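Local coordinates for protein glucanase (Klebsiella pneumoniae, PDB 5GY3) that probably hydrolyses internal beta-1,4-glucosidic linkages in cellulose, lichenin and cereal beta-D-glucans, as a family 8 glycoside hydrolase endoglucanase, at residues Phe34-Ala39 against Asp49-Trp54; Asn64-Trp69 against Asp113-Ser118; Ile92-Leu97 against Phe155-Ala160; Gln131-Gly136 against Arg171-Asp176. All blocks are in the same frame, centred on the assembly; numbering follows the deposited sequence.

Contact 1: Phe34-Ala39 against Asp49-Trp54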
loop_
_atom_site.group_PDB
_atom_site.type_symbol
_atom_site.label_atom_id
_atom_site.label_comp_id
_atom_site.label_asym_id
_atom_site.label_seq_id
_atom_site.Cartn_x
_atom_site.Cartn_y
_atom_site.Cartn_z
ATOM N N PHE A 34 7.076 -2.012 3.040
ATOM C CA PHE A 34 6.532 -3.306 3.449
ATOM C C PHE A 34 7.527 -4.057 4.320
ATOM O O PHE A 34 7.178 -4.573 5.386
ATOM C CB PHE A 34 6.206 -4.181 2.233
ATOM C CG PHE A 34 4.906 -3.869 1.559
ATOM C CD1 PHE A 34 3.978 -3.024 2.131
ATOM C CD2 PHE A 34 4.614 -4.453 0.336
ATOM C CE1 PHE A 34 2.768 -2.760 1.488
ATOM C CE2 PHE A 34 3.407 -4.192 -0.313
ATOM C CZ PHE A 34 2.490 -3.338 0.267
ATOM N N ALA A 35 8.767 -4.162 3.850
ATOM C CA ALA A 35 9.755 -4.943 4.583
ATOM C C ALA A 35 10.088 -4.295 5.919
ATOM O O ALA A 35 10.301 -4.994 6.916
ATOM C CB ALA A 35 11.015 -5.110 3.744
ATOM N N MET A 36 10.159 -2.963 5.958
ATOM C CA MET A 36 10.394 -2.295 7.239
ATOM C C MET A 36 9.271 -2.583 8.230
ATOM O O MET A 36 9.530 -2.812 9.416
ATOM C CB MET A 36 10.557 -0.791 7.033
ATOM C CG MET A 36 11.886 -0.400 6.414
ATOM S SD MET A 36 11.971 1.309 5.847
ATOM C CE MET A 36 11.815 2.228 7.386
ATOM N N LEU A 37 8.017 -2.569 7.767
ATOM C CA LEU A 37 6.897 -2.952 8.629
ATOM C C LEU A 37 7.067 -4.372 9.149
ATOM O O LEU A 37 6.868 -4.642 10.341
ATOM C CB LEU A 37 5.571 -2.840 7.866
ATOM C CG LEU A 37 4.975 -1.455 7.646
ATOM C CD1 LEU A 37 3.813 -1.536 6.638
ATOM C CD2 LEU A 37 4.490 -0.880 8.972
ATOM N N LEU A 38 7.407 -5.302 8.255
ATOM C CA LEU A 38 7.555 -6.693 8.664
ATOM C C LEU A 38 8.775 -6.892 9.561
ATOM O O LEU A 38 8.760 -7.768 10.434
ATOM C CB LEU A 38 7.622 -7.595 7.427
ATOM C CG LEU A 38 6.356 -7.635 6.548
ATOM C CD1 LEU A 38 6.590 -8.471 5.305
ATOM C CD2 LEU A 38 5.154 -8.166 7.315
ATOM N N ALA A 39 9.827 -6.094 9.375
ATOM C CA ALA A 39 10.975 -6.193 10.276
ATOM C C ALA A 39 10.592 -5.796 11.698
ATOM O O ALA A 39 11.004 -6.453 12.660
ATOM C CB ALA A 39 12.131 -5.336 9.762
ATOM N N ASP A 49 17.161 -1.650 10.458
ATOM C CA ASP A 49 18.138 -0.583 10.268
ATOM C C ASP A 49 18.827 -0.691 8.908
ATOM O O ASP A 49 19.135 0.335 8.288
ATOM C CB ASP A 49 19.158 -0.587 11.415
ATOM C CG ASP A 49 18.599 0.006 12.717
ATOM O OD1 ASP A 49 17.639 0.802 12.665
ATOM O OD2 ASP A 49 19.131 -0.305 13.804
ATOM N N LYS A 50 19.065 -1.918 8.422
ATOM C CA LYS A 50 19.635 -2.093 7.085
ATOM C C LYS A 50 18.672 -1.591 6.015
ATOM O O LYS A 50 19.068 -0.875 5.087
ATOM C CB LYS A 50 19.966 -3.567 6.826
ATOM C CG LYS A 50 21.286 -4.092 7.402
ATOM C CD LYS A 50 21.350 -5.645 7.333
ATOM C CE LYS A 50 20.881 -6.289 8.652
ATOM N NZ LYS A 50 20.224 -7.651 8.566
ATOM N N LEU A 51 17.398 -1.983 6.123
ATOM C CA LEU A 51 16.393 -1.566 5.149
ATOM C C LEU A 51 16.250 -0.055 5.133
ATOM O O LEU A 51 16.214 0.572 4.066
ATOM C CB LEU A 51 15.048 -2.216 5.473
ATOM C CG LEU A 51 14.949 -3.732 5.371
ATOM C CD1 LEU A 51 13.729 -4.256 6.131
ATOM C CD2 LEU A 51 14.887 -4.137 3.905
ATOM N N TRP A 52 16.172 0.544 6.321
ATOM C CA TRP A 52 15.975 1.987 6.426
ATOM C C TRP A 52 17.220 2.748 5.985
ATOM O O TRP A 52 17.120 3.754 5.269
ATOM C CB TRP A 52 15.576 2.346 7.864
ATOM C CG TRP A 52 15.561 3.815 8.169
ATOM C CD1 TRP A 52 16.135 4.436 9.250
ATOM C CD2 TRP A 52 14.941 4.854 7.395
ATOM N NE1 TRP A 52 15.915 5.794 9.189
ATOM C CE2 TRP A 52 15.188 6.075 8.058
ATOM C CE3 TRP A 52 14.213 4.872 6.198
ATOM C CZ2 TRP A 52 14.726 7.299 7.568
ATOM C CZ3 TRP A 52 13.757 6.086 5.711
ATOM C CH2 TRP A 52 14.018 7.284 6.392
ATOM N N GLN A 53 18.401 2.272 6.384
ATOM C CA GLN A 53 19.641 2.926 5.977
ATOM C C GLN A 53 19.782 2.958 4.458
ATOM O O GLN A 53 20.181 3.978 3.890
ATOM C CB GLN A 53 20.838 2.216 6.615
ATOM C CG GLN A 53 22.204 2.586 6.032
ATOM C CD GLN A 53 23.331 1.727 6.613
ATOM O OE1 GLN A 53 23.104 0.588 7.038
ATOM N NE2 GLN A 53 24.547 2.271 6.635
ATOM N N TRP A 54 19.463 1.855 3.780
ATOM C CA TRP A 54 19.565 1.877 2.325
ATOM C C TRP A 54 18.522 2.815 1.725
ATOM O O TRP A 54 18.832 3.612 0.831
ATOM C CB TRP A 54 19.422 0.473 1.737
ATOM C CG TRP A 54 19.545 0.521 0.245
ATOM C CD1 TRP A 54 20.698 0.445 -0.492
ATOM C CD2 TRP A 54 18.481 0.717 -0.698
ATOM N NE1 TRP A 54 20.410 0.564 -1.835
ATOM C CE2 TRP A 54 19.058 0.736 -1.987
ATOM C CE3 TRP A 54 17.095 0.870 -0.577
ATOM C CZ2 TRP A 54 18.295 0.900 -3.147
ATOM C CZ3 TRP A 54 16.339 1.028 -1.727
ATOM C CH2 TRP A 54 16.941 1.042 -2.996
#
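Helices 29-41 and 45-59 run nearly antiparallel where Met36 faces Leu51, the axes of segments 34-39 and 49-54 lying 9.4 Å apart with 153° between their directions. They form a helical hairpin, in keeping with the (alpha/alpha)6 barrel fold of family 8 glycoside hydrolases. The short side chains of Ala35 and Ala39, one turn apart, leave a shallow groove into which Leu51 fits. Its CD1 branch enters, 3.7 Å from Ala35 CB and resting also against the Ala35 carbonyl, while at Ala39 CB the same methyl is 4.1 Å away; CD2 also comes near Ala35 CB. Met36 and Leu51 lie alongside each other, pointing opposite ways, with Met36 CG 3.8 Å from Leu51 CB. The bend at the Met36 chi3 (65°) then brings the terminal methyl up to Trp52, whose indole leans away from the hairpin to reach Ile92 on helix 86-103. The sulfur makes an oblique Met-aromatic contact, SD lying 5.5 Å from the centroid of the six-membered ring. Beyond the sulfur, Met36 CE settles at the root of the indole, 3.8 Å from Trp52 CE3 and close to Trp52 CB.

Contact 2: Asn64-Trp69 against Asp113-Ser118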
loop_
_atom_site.group_PDB
_atom_site.type_symbol
_atom_site.label_atom_id
_atom_site.label_comp_id
_atom_site.label_asym_id
_atom_site.label_seq_id
_atom_site.Cartn_x
_atom_site.Cartn_y
_atom_site.Cartn_z
ATOM N N ASN A 64 12.105 17.668 -1.146
ATOM C CA ASN A 64 10.831 17.673 -0.444
ATOM C C ASN A 64 10.751 16.678 0.705
ATOM O O ASN A 64 9.707 16.609 1.352
ATOM C CB ASN A 64 9.663 17.429 -1.432
ATOM C CG ASN A 64 9.773 16.110 -2.180
ATOM O OD1 ASN A 64 10.434 15.168 -1.735
ATOM N ND2 ASN A 64 9.101 16.030 -3.325
ATOM N N GLY A 65 11.811 15.923 0.992
ATOM C CA GLY A 65 11.783 14.987 2.101
ATOM C C GLY A 65 11.119 13.655 1.821
ATOM O O GLY A 65 11.060 12.811 2.730
ATOM N N LEU A 66 10.619 13.428 0.603
ATOM C CA LEU A 66 10.008 12.158 0.249
ATOM C C LEU A 66 11.081 11.276 -0.400
ATOM O O LEU A 66 12.278 11.498 -0.202
ATOM C CB LEU A 66 8.778 12.408 -0.624
ATOM C CG LEU A 66 7.678 13.217 0.087
ATOM C CD1 LEU A 66 6.591 13.598 -0.901
ATOM C CD2 LEU A 66 7.106 12.380 1.222
ATOM N N PHE A 67 10.685 10.263 -1.162
ATOM C CA PHE A 67 11.637 9.290 -1.676
ATOM C C PHE A 67 11.373 9.022 -3.150
ATOM O O PHE A 67 10.225 8.795 -3.544
ATOM C CB PHE A 67 11.555 7.974 -0.884
ATOM C CG PHE A 67 11.784 8.151 0.588
ATOM C CD1 PHE A 67 10.729 8.441 1.437
ATOM C CD2 PHE A 67 13.058 8.057 1.121
ATOM C CE1 PHE A 67 10.948 8.627 2.803
ATOM C CE2 PHE A 67 13.282 8.230 2.481
ATOM C CZ PHE A 67 12.227 8.525 3.318
ATOM N N TYR A 68 12.437 9.021 -3.960
ATOM C CA TYR A 68 12.340 8.460 -5.306
ATOM C C TYR A 68 11.799 7.039 -5.220
ATOM O O TYR A 68 12.261 6.240 -4.402
ATOM C CB TYR A 68 13.716 8.465 -5.978
ATOM C CG TYR A 68 14.401 9.812 -5.946
ATOM C CD1 TYR A 68 13.753 10.952 -6.405
ATOM C CD2 TYR A 68 15.692 9.945 -5.456
ATOM C CE1 TYR A 68 14.376 12.186 -6.385
ATOM C CE2 TYR A 68 16.322 11.179 -5.425
ATOM C CZ TYR A 68 15.660 12.294 -5.891
ATOM O OH TYR A 68 16.281 13.526 -5.863
ATOM N N TRP A 69 10.806 6.720 -6.055
ATOM C CA TRP A 69 10.017 5.527 -5.767
ATOM C C TRP A 69 10.654 4.234 -6.254
ATOM O O TRP A 69 10.336 3.181 -5.707
ATOM C CB TRP A 69 8.608 5.642 -6.361
ATOM C CG TRP A 69 8.532 5.392 -7.848
ATOM C CD1 TRP A 69 8.873 6.262 -8.843
ATOM C CD2 TRP A 69 8.066 4.197 -8.499
ATOM N NE1 TRP A 69 8.649 5.683 -10.078
ATOM C CE2 TRP A 69 8.158 4.415 -9.891
ATOM C CE3 TRP A 69 7.583 2.962 -8.038
ATOM C CZ2 TRP A 69 7.787 3.445 -10.825
ATOM C CZ3 TRP A 69 7.216 2.000 -8.968
ATOM C CH2 TRP A 69 7.316 2.251 -10.344
ATOM N N ASP A 113 8.163 11.762 11.623
ATOM C CA ASP A 113 7.496 13.063 11.649
ATOM C C ASP A 113 7.867 13.917 10.438
ATOM O O ASP A 113 7.031 14.670 9.927
ATOM C CB ASP A 113 7.859 13.822 12.926
ATOM C CG ASP A 113 7.329 13.167 14.184
ATOM O OD1 ASP A 113 6.350 12.409 14.091
ATOM O OD2 ASP A 113 7.895 13.438 15.273
ATOM N N ALA A 114 9.130 13.861 10.004
ATOM C CA ALA A 114 9.542 14.647 8.847
ATOM C C ALA A 114 8.823 14.183 7.589
ATOM O O ALA A 114 8.379 15.010 6.777
ATOM C CB ALA A 114 11.063 14.567 8.668
ATOM N N ILE A 115 8.692 12.865 7.419
ATOM C CA ILE A 115 8.044 12.302 6.237
ATOM C C ILE A 115 6.551 12.595 6.248
ATOM O O ILE A 115 5.984 12.972 5.215
ATOM C CB ILE A 115 8.320 10.788 6.147
ATOM C CG1 ILE A 115 9.836 10.541 6.079
ATOM C CG2 ILE A 115 7.578 10.164 4.945
ATOM C CD1 ILE A 115 10.251 9.111 6.412
ATOM N N THR A 116 5.886 12.438 7.404
ATOM C CA THR A 116 4.451 12.720 7.428
ATOM C C THR A 116 4.178 14.202 7.193
ATOM O O THR A 116 3.206 14.552 6.518
ATOM C CB THR A 116 3.794 12.244 8.729
ATOM O OG1 THR A 116 4.402 12.864 9.869
ATOM C CG2 THR A 116 3.907 10.737 8.856
ATOM N N ALA A 117 5.025 15.090 7.723
ATOM C CA ALA A 117 4.863 16.509 7.408
ATOM C C ALA A 117 5.068 16.763 5.919
ATOM O O ALA A 117 4.336 17.560 5.310
ATOM C CB ALA A 117 5.824 17.357 8.237
ATOM N N SER A 118 6.042 16.077 5.312
ATOM C CA SER A 118 6.257 16.193 3.870
ATOM C C SER A 118 5.067 15.660 3.079
ATOM O O SER A 118 4.697 16.224 2.042
ATOM C CB SER A 118 7.530 15.445 3.459
ATOM O OG SER A 118 8.691 16.154 3.841
HETATM O O HOH W 1 10.717 14.223 5.101
#
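Ser118, on helix 106-123, points its side chain at the turn formed by Asn64-Gly65-Leu66 and makes the direct polar link of this contact. Its OG donates to Asn64 O at 2.7 Å, tilted 19° from the carbonyl plane. With chi1 at -75°, OG sits beside the backbone N of Ser118, and this rotation brings it to the loop. The same oxygen accepts a hydrogen bond from water 1, which also donates to Gly65 O at 2.8 Å, so the hydroxyl and the water together tie two successive loop carbonyls to the helix. Arg60 NH1 also bonds Gly65 O. Gly65 CA packs 3.7 Å from Ser118 OG, in a backbone conformation suited to glycine. Ile115, one turn earlier on the helix, supplies the apolar half. Its CD1 comes to the edge of the Phe67 ring, near the ring plane, 3.7 Å from Phe67 CE1, and the two side chains are set roughly perpendicular to each other. Ile115 also leans on Ala93 and Leu96 of helix 86-103. Between the polar and apolar halves lies Leu66, whose CD2 rests 3.8 Å from Ser118 CB. The turn is held by Asn64 OD1, which accepts from Leu66 N at 2.9 Å with an N-H...O angle of 162°. Phe67 lies about 10 Å from the predicted nucleophile, Asp87, measured between side chains. The arrangement is an Asx turn docked on a helix, within the loop leading from helix 45-59 to strand 70-71.

Contact 3: Ile92-Leu97 against Phe155-Ala160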
loop_
_atom_site.group_PDB
_atom_site.type_symbol
_atom_site.label_atom_id
_atom_site.label_comp_id
_atom_site.label_asym_id
_atom_site.label_seq_id
_atom_site.Cartn_x
_atom_site.Cartn_y
_atom_site.Cartn_z
ATOM N N ILE A 92 6.865 3.669 4.673
ATOM C CA ILE A 92 8.144 3.930 5.333
ATOM C C ILE A 92 7.928 4.734 6.610
ATOM O O ILE A 92 8.463 4.397 7.672
ATOM C CB ILE A 92 9.107 4.645 4.365
ATOM C CG1 ILE A 92 9.538 3.697 3.232
ATOM C CG2 ILE A 92 10.317 5.199 5.126
ATOM C CD1 ILE A 92 10.128 4.408 1.971
ATOM N N ALA A 93 7.146 5.818 6.525
ATOM C CA ALA A 93 6.919 6.644 7.708
ATOM C C ALA A 93 6.168 5.868 8.779
ATOM O O ALA A 93 6.397 6.063 9.980
ATOM C CB ALA A 93 6.149 7.915 7.335
ATOM N N TRP A 94 5.234 5.019 8.359
ATOM C CA TRP A 94 4.465 4.208 9.298
ATOM C C TRP A 94 5.357 3.182 9.983
ATOM O O TRP A 94 5.287 3.003 11.206
ATOM C CB TRP A 94 3.324 3.521 8.539
ATOM C CG TRP A 94 2.334 2.806 9.382
ATOM C CD1 TRP A 94 2.041 3.030 10.704
ATOM C CD2 TRP A 94 1.477 1.752 8.952
ATOM N NE1 TRP A 94 1.048 2.171 11.117
ATOM C CE2 TRP A 94 0.683 1.379 10.057
ATOM C CE3 TRP A 94 1.297 1.086 7.732
ATOM C CZ2 TRP A 94 -0.260 0.357 9.984
ATOM C CZ3 TRP A 94 0.341 0.081 7.659
ATOM C CH2 TRP A 94 -0.429 -0.265 8.776
ATOM N N ALA A 95 6.219 2.515 9.209
ATOM C CA ALA A 95 7.153 1.562 9.798
ATOM C C ALA A 95 8.062 2.233 10.828
ATOM O O ALA A 95 8.347 1.652 11.887
ATOM C CB ALA A 95 7.976 0.898 8.694
ATOM N N LEU A 96 8.525 3.453 10.534
ATOM C CA LEU A 96 9.376 4.185 11.474
ATOM C C LEU A 96 8.635 4.507 12.763
ATOM O O LEU A 96 9.195 4.378 13.858
ATOM C CB LEU A 96 9.893 5.471 10.825
ATOM C CG LEU A 96 11.021 5.208 9.822
ATOM C CD1 LEU A 96 11.194 6.363 8.830
ATOM C CD2 LEU A 96 12.332 4.919 10.577
ATOM N N LEU A 97 7.377 4.940 12.656
ATOM C CA LEU A 97 6.576 5.171 13.853
ATOM C C LEU A 97 6.468 3.898 14.689
ATOM O O LEU A 97 6.647 3.918 15.916
ATOM C CB LEU A 97 5.200 5.688 13.439
ATOM C CG LEU A 97 4.456 6.592 14.400
ATOM C CD1 LEU A 97 5.384 7.750 14.767
ATOM C CD2 LEU A 97 3.203 7.101 13.704
ATOM N N PHE A 155 -5.353 3.568 5.232
ATOM C CA PHE A 155 -6.103 3.984 6.415
ATOM C C PHE A 155 -5.430 3.643 7.743
ATOM O O PHE A 155 -5.418 4.512 8.628
ATOM C CB PHE A 155 -7.517 3.382 6.357
ATOM C CG PHE A 155 -8.269 3.756 5.116
ATOM C CD1 PHE A 155 -8.685 5.064 4.911
ATOM C CD2 PHE A 155 -8.542 2.801 4.149
ATOM C CE1 PHE A 155 -9.382 5.419 3.752
ATOM C CE2 PHE A 155 -9.232 3.151 2.984
ATOM C CZ PHE A 155 -9.657 4.457 2.799
ATOM N N PRO A 156 -4.858 2.451 7.962
ATOM C CA PRO A 156 -4.262 2.199 9.286
ATOM C C PRO A 156 -3.018 3.038 9.551
ATOM O O PRO A 156 -2.750 3.395 10.711
ATOM C CB PRO A 156 -3.950 0.694 9.250
ATOM C CG PRO A 156 -3.777 0.386 7.783
ATOM C CD PRO A 156 -4.805 1.250 7.102
ATOM N N ALA A 157 -2.252 3.362 8.508
ATOM C CA ALA A 157 -1.131 4.276 8.670
ATOM C C ALA A 157 -1.614 5.674 9.031
ATOM O O ALA A 157 -1.054 6.320 9.923
ATOM C CB ALA A 157 -0.299 4.311 7.397
ATOM N N TRP A 158 -2.646 6.166 8.333
ATOM C CA TRP A 158 -3.145 7.510 8.606
ATOM C C TRP A 158 -3.642 7.635 10.043
ATOM O O TRP A 158 -3.448 8.673 10.689
ATOM C CB TRP A 158 -4.261 7.863 7.630
ATOM C CG TRP A 158 -3.808 7.946 6.202
ATOM C CD1 TRP A 158 -2.538 7.780 5.725
ATOM C CD2 TRP A 158 -4.633 8.216 5.063
ATOM N NE1 TRP A 158 -2.521 7.941 4.361
ATOM C CE2 TRP A 158 -3.797 8.203 3.930
ATOM C CE3 TRP A 158 -6.003 8.475 4.897
ATOM C CZ2 TRP A 158 -4.280 8.447 2.640
ATOM C CZ3 TRP A 158 -6.488 8.708 3.617
ATOM C CH2 TRP A 158 -5.628 8.694 2.506
ATOM N N ARG A 159 -4.297 6.591 10.556
ATOM C CA ARG A 159 -4.761 6.634 11.940
ATOM C C ARG A 159 -3.571 6.703 12.894
ATOM O O ARG A 159 -3.581 7.483 13.851
ATOM C CB ARG A 159 -5.647 5.415 12.241
ATOM C CG ARG A 159 -6.179 5.349 13.672
ATOM C CD ARG A 159 -6.128 3.943 14.231
ATOM N NE ARG A 159 -4.995 3.178 13.644
ATOM C CZ ARG A 159 -3.860 2.913 14.270
ATOM N NH1 ARG A 159 -3.704 3.341 15.505
ATOM N NH2 ARG A 159 -2.926 2.217 13.658
ATOM N N ALA A 160 -2.521 5.923 12.618
ATOM C CA ALA A 160 -1.315 5.980 13.438
ATOM C C ALA A 160 -0.675 7.359 13.385
ATOM O O ALA A 160 -0.241 7.886 14.418
ATOM C CB ALA A 160 -0.309 4.919 12.980
HETATM O O HOH W 2 0.373 1.530 13.964
#
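The indole of Trp94 lies across the start of helix 155-164 and offers one face to its backbone. Ala157 CA stands over the centre of the five-membered ring, 3.6 Å from its centroid and only 9° off the normal, a CH-pi contact. The methyl of Ala157 covers the same face farther along, with CB 3.5 Å from Trp94 CD2. Toward the rim the carbonyl carbon of Pro156 also lies above the plane, and the proline ring meets the far end of the benzo ring, CG 3.6 Å from Trp94 CH2. On the pyrrole side Ala160 CB approaches obliquely, 3.6 Å from Trp94 NE1. The indole reaches so far across because CG is anti to the backbone N (chi1 -172°), which carries the ring out toward the neighbouring helix. Helices 86-103 and 155-164 probably both belong to the (alpha/alpha)6 barrel of the family, and here their local axes pass 9.8 Å apart at 52°. Ala157 and Ala160, with single methyls, let the flat side chain lie directly against the second helix. Trp94 also meets the ring of Trp227, while Leu37 of helix 29-41 packs against it. The ring nitrogen is satisfied by water 2, which accepts from Trp94 NE1 at 3.0 Å; from the edge of its guanidinium group, in plane, Arg159 NH2 makes a weak bond to the same water. Arg159 is paired with Glu163 in a salt bridge. Leu97, one turn beyond Trp94, adds a contact at Ala160, its CD2 lying 3.6 Å from Ala160 O.

Contact 4: Gln131-Gly136 against Arg171-Asp176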
loop_
_atom_site.group_PDB
_atom_site.type_symbol
_atom_site.label_atom_id
_atom_site.label_comp_id
_atom_site.label_asym_id
_atom_site.label_seq_id
_atom_site.Cartn_x
_atom_site.Cartn_y
_atom_site.Cartn_z
ATOM N N GLN A 131 -10.006 16.887 1.086
ATOM C CA GLN A 131 -8.564 16.680 1.116
ATOM C C GLN A 131 -8.270 15.323 0.498
ATOM O O GLN A 131 -8.887 14.329 0.882
ATOM C CB GLN A 131 -8.022 16.722 2.545
ATOM C CG GLN A 131 -8.256 18.058 3.251
ATOM C CD GLN A 131 -7.578 19.204 2.532
ATOM O OE1 GLN A 131 -6.359 19.384 2.639
ATOM N NE2 GLN A 131 -8.360 19.990 1.788
ATOM N N VAL A 132 -7.338 15.286 -0.456
ATOM C CA VAL A 132 -6.992 14.056 -1.166
ATOM C C VAL A 132 -5.474 13.950 -1.266
ATOM O O VAL A 132 -4.779 14.953 -1.462
ATOM C CB VAL A 132 -7.639 13.989 -2.573
ATOM C CG1 VAL A 132 -9.121 14.306 -2.505
ATOM C CG2 VAL A 132 -7.000 14.957 -3.512
ATOM N N MET A 133 -4.963 12.726 -1.139
ATOM C CA MET A 133 -3.547 12.439 -1.321
ATOM C C MET A 133 -3.294 11.990 -2.759
ATOM O O MET A 133 -3.875 10.999 -3.220
ATOM C CB MET A 133 -3.073 11.359 -0.351
ATOM C CG MET A 133 -1.617 10.989 -0.551
ATOM S SD MET A 133 -1.030 9.723 0.603
ATOM C CE MET A 133 -0.991 10.664 2.137
ATOM N N LEU A 134 -2.448 12.739 -3.462
ATOM C CA LEU A 134 -2.035 12.386 -4.813
ATOM C C LEU A 134 -1.147 11.142 -4.794
ATOM O O LEU A 134 -0.454 10.887 -3.807
ATOM C CB LEU A 134 -1.258 13.542 -5.437
ATOM C CG LEU A 134 -1.995 14.880 -5.606
ATOM C CD1 LEU A 134 -1.025 15.986 -5.935
ATOM C CD2 LEU A 134 -3.028 14.748 -6.698
ATOM N N PRO A 135 -1.134 10.358 -5.884
ATOM C CA PRO A 135 -0.217 9.200 -5.940
ATOM C C PRO A 135 1.250 9.593 -5.974
ATOM O O PRO A 135 2.106 8.755 -5.668
ATOM C CB PRO A 135 -0.618 8.490 -7.240
ATOM C CG PRO A 135 -2.031 8.942 -7.515
ATOM C CD PRO A 135 -2.091 10.360 -7.003
ATOM N N GLY A 136 1.552 10.820 -6.389
ATOM C CA GLY A 136 2.907 11.342 -6.414
ATOM C C GLY A 136 2.845 12.843 -6.574
ATOM O O GLY A 136 1.811 13.396 -6.963
ATOM N N ARG A 171 -6.804 13.177 10.429
ATOM C CA ARG A 171 -8.169 12.704 10.629
ATOM C C ARG A 171 -9.081 13.163 9.496
ATOM O O ARG A 171 -9.924 12.394 9.016
ATOM C CB ARG A 171 -8.701 13.188 11.979
ATOM C CG ARG A 171 -8.214 12.365 13.144
ATOM C CD ARG A 171 -9.171 12.495 14.317
ATOM N NE ARG A 171 -8.701 11.761 15.481
ATOM C CZ ARG A 171 -9.243 11.870 16.689
ATOM N NH1 ARG A 171 -10.274 12.684 16.888
ATOM N NH2 ARG A 171 -8.746 11.175 17.699
ATOM N N THR A 172 -8.919 14.410 9.050
ATOM C CA THR A 172 -9.702 14.887 7.913
ATOM C C THR A 172 -9.382 14.094 6.655
ATOM O O THR A 172 -10.286 13.741 5.887
ATOM C CB THR A 172 -9.445 16.377 7.698
ATOM O OG1 THR A 172 -10.051 17.117 8.767
ATOM C CG2 THR A 172 -10.016 16.848 6.347
ATOM N N LEU A 173 -8.098 13.815 6.418
ATOM C CA LEU A 173 -7.728 13.022 5.246
ATOM C C LEU A 173 -8.364 11.642 5.310
ATOM O O LEU A 173 -8.884 11.131 4.305
ATOM C CB LEU A 173 -6.200 12.911 5.135
ATOM C CG LEU A 173 -5.684 12.400 3.779
ATOM C CD1 LEU A 173 -5.840 13.477 2.683
ATOM C CD2 LEU A 173 -4.245 11.896 3.861
ATOM N N GLN A 174 -8.360 11.032 6.492
ATOM C CA GLN A 174 -9.005 9.729 6.634
ATOM C C GLN A 174 -10.505 9.821 6.391
ATOM O O GLN A 174 -11.073 8.985 5.677
ATOM C CB GLN A 174 -8.712 9.143 8.011
ATOM C CG GLN A 174 -9.549 7.923 8.294
ATOM C CD GLN A 174 -8.825 6.903 9.120
ATOM O OE1 GLN A 174 -9.009 5.694 8.929
ATOM N NE2 GLN A 174 -8.000 7.374 10.058
ATOM N N THR A 175 -11.166 10.830 6.970
ATOM C CA THR A 175 -12.594 11.024 6.742
ATOM C C THR A 175 -12.898 11.198 5.261
ATOM O O THR A 175 -13.831 10.589 4.726
ATOM C CB THR A 175 -13.075 12.248 7.516
ATOM O OG1 THR A 175 -13.017 11.974 8.922
ATOM C CG2 THR A 175 -14.497 12.602 7.108
ATOM N N ASP A 176 -12.120 12.047 4.588
ATOM C CA ASP A 176 -12.367 12.328 3.183
ATOM C C ASP A 176 -12.047 11.120 2.309
ATOM O O ASP A 176 -12.710 10.893 1.287
ATOM C CB ASP A 176 -11.550 13.549 2.762
ATOM C CG ASP A 176 -12.160 14.872 3.265
ATOM O OD1 ASP A 176 -13.323 14.852 3.717
ATOM O OD2 ASP A 176 -11.487 15.932 3.190
HETATM O O HOH W 3 -8.550 11.674 1.468
#
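Gln131 N donates to Asp176 OD2 in a short, nearly straight hydrogen bond, 2.7 Å long with an N-H...O angle of 170°. The donor N meets OD2 on its anti side, 35° out of the carboxylate plane. At the other end of the same residue, Gln131 O accepts from water 3, which donates as well to Leu173 O at 2.9 Å, so both backbone polar groups of Gln131 are engaged with helix 167-183. Beyond the water link the Leu173 side chain extends along the strand: CG is anti to the backbone N (chi1 -166°), and CD1 touches Gln131 O at 3.6 Å. The other branch, CD2, meets the terminal methyl of Met133 at 3.9 Å. Gln131 CG touches Thr172 CG2. Strand 130-133 belongs to a two-stranded antiparallel hairpin with strand 124-127, and it lies across the helix almost perpendicularly. Farther out, Asp176 is positioned by a salt bridge from its OD1 to Arg130, which probably favours the charged carboxylate. The Gln131 amide turns away from the helix to bond Thr126 on the partner strand, and Thr172 OG1 is held by Thr168 O. Behind the apolar pair stands Trp158 of helix 155-164, touching both Met133 and Leu173; the Met133 side chain is about 7 Å from that of the predicted nucleophile, Asp87.

In the fold
Contacts 1, 3 and 4 are buried, whereas contact 2 is only partly so and lies where a loop meets a helix. Contacts 1 and 3 join helices through apolar side chains; contacts 2 and 4 attach non-helical segments to helices and add direct hydrogen bonds and bridging waters. Helix 86-103 links three of them: Ala95 of contact 3 packs on Met36 of contact 1, and Ile92 on Phe67 of contact 2. Trp52 also touches Phe67, joining contacts 1 and 2 directly. Contacts 3 and 4 meet through successive helices 155-164 and 167-183, with Trp158 against Gln174. Contacts 1 and 4 do not touch.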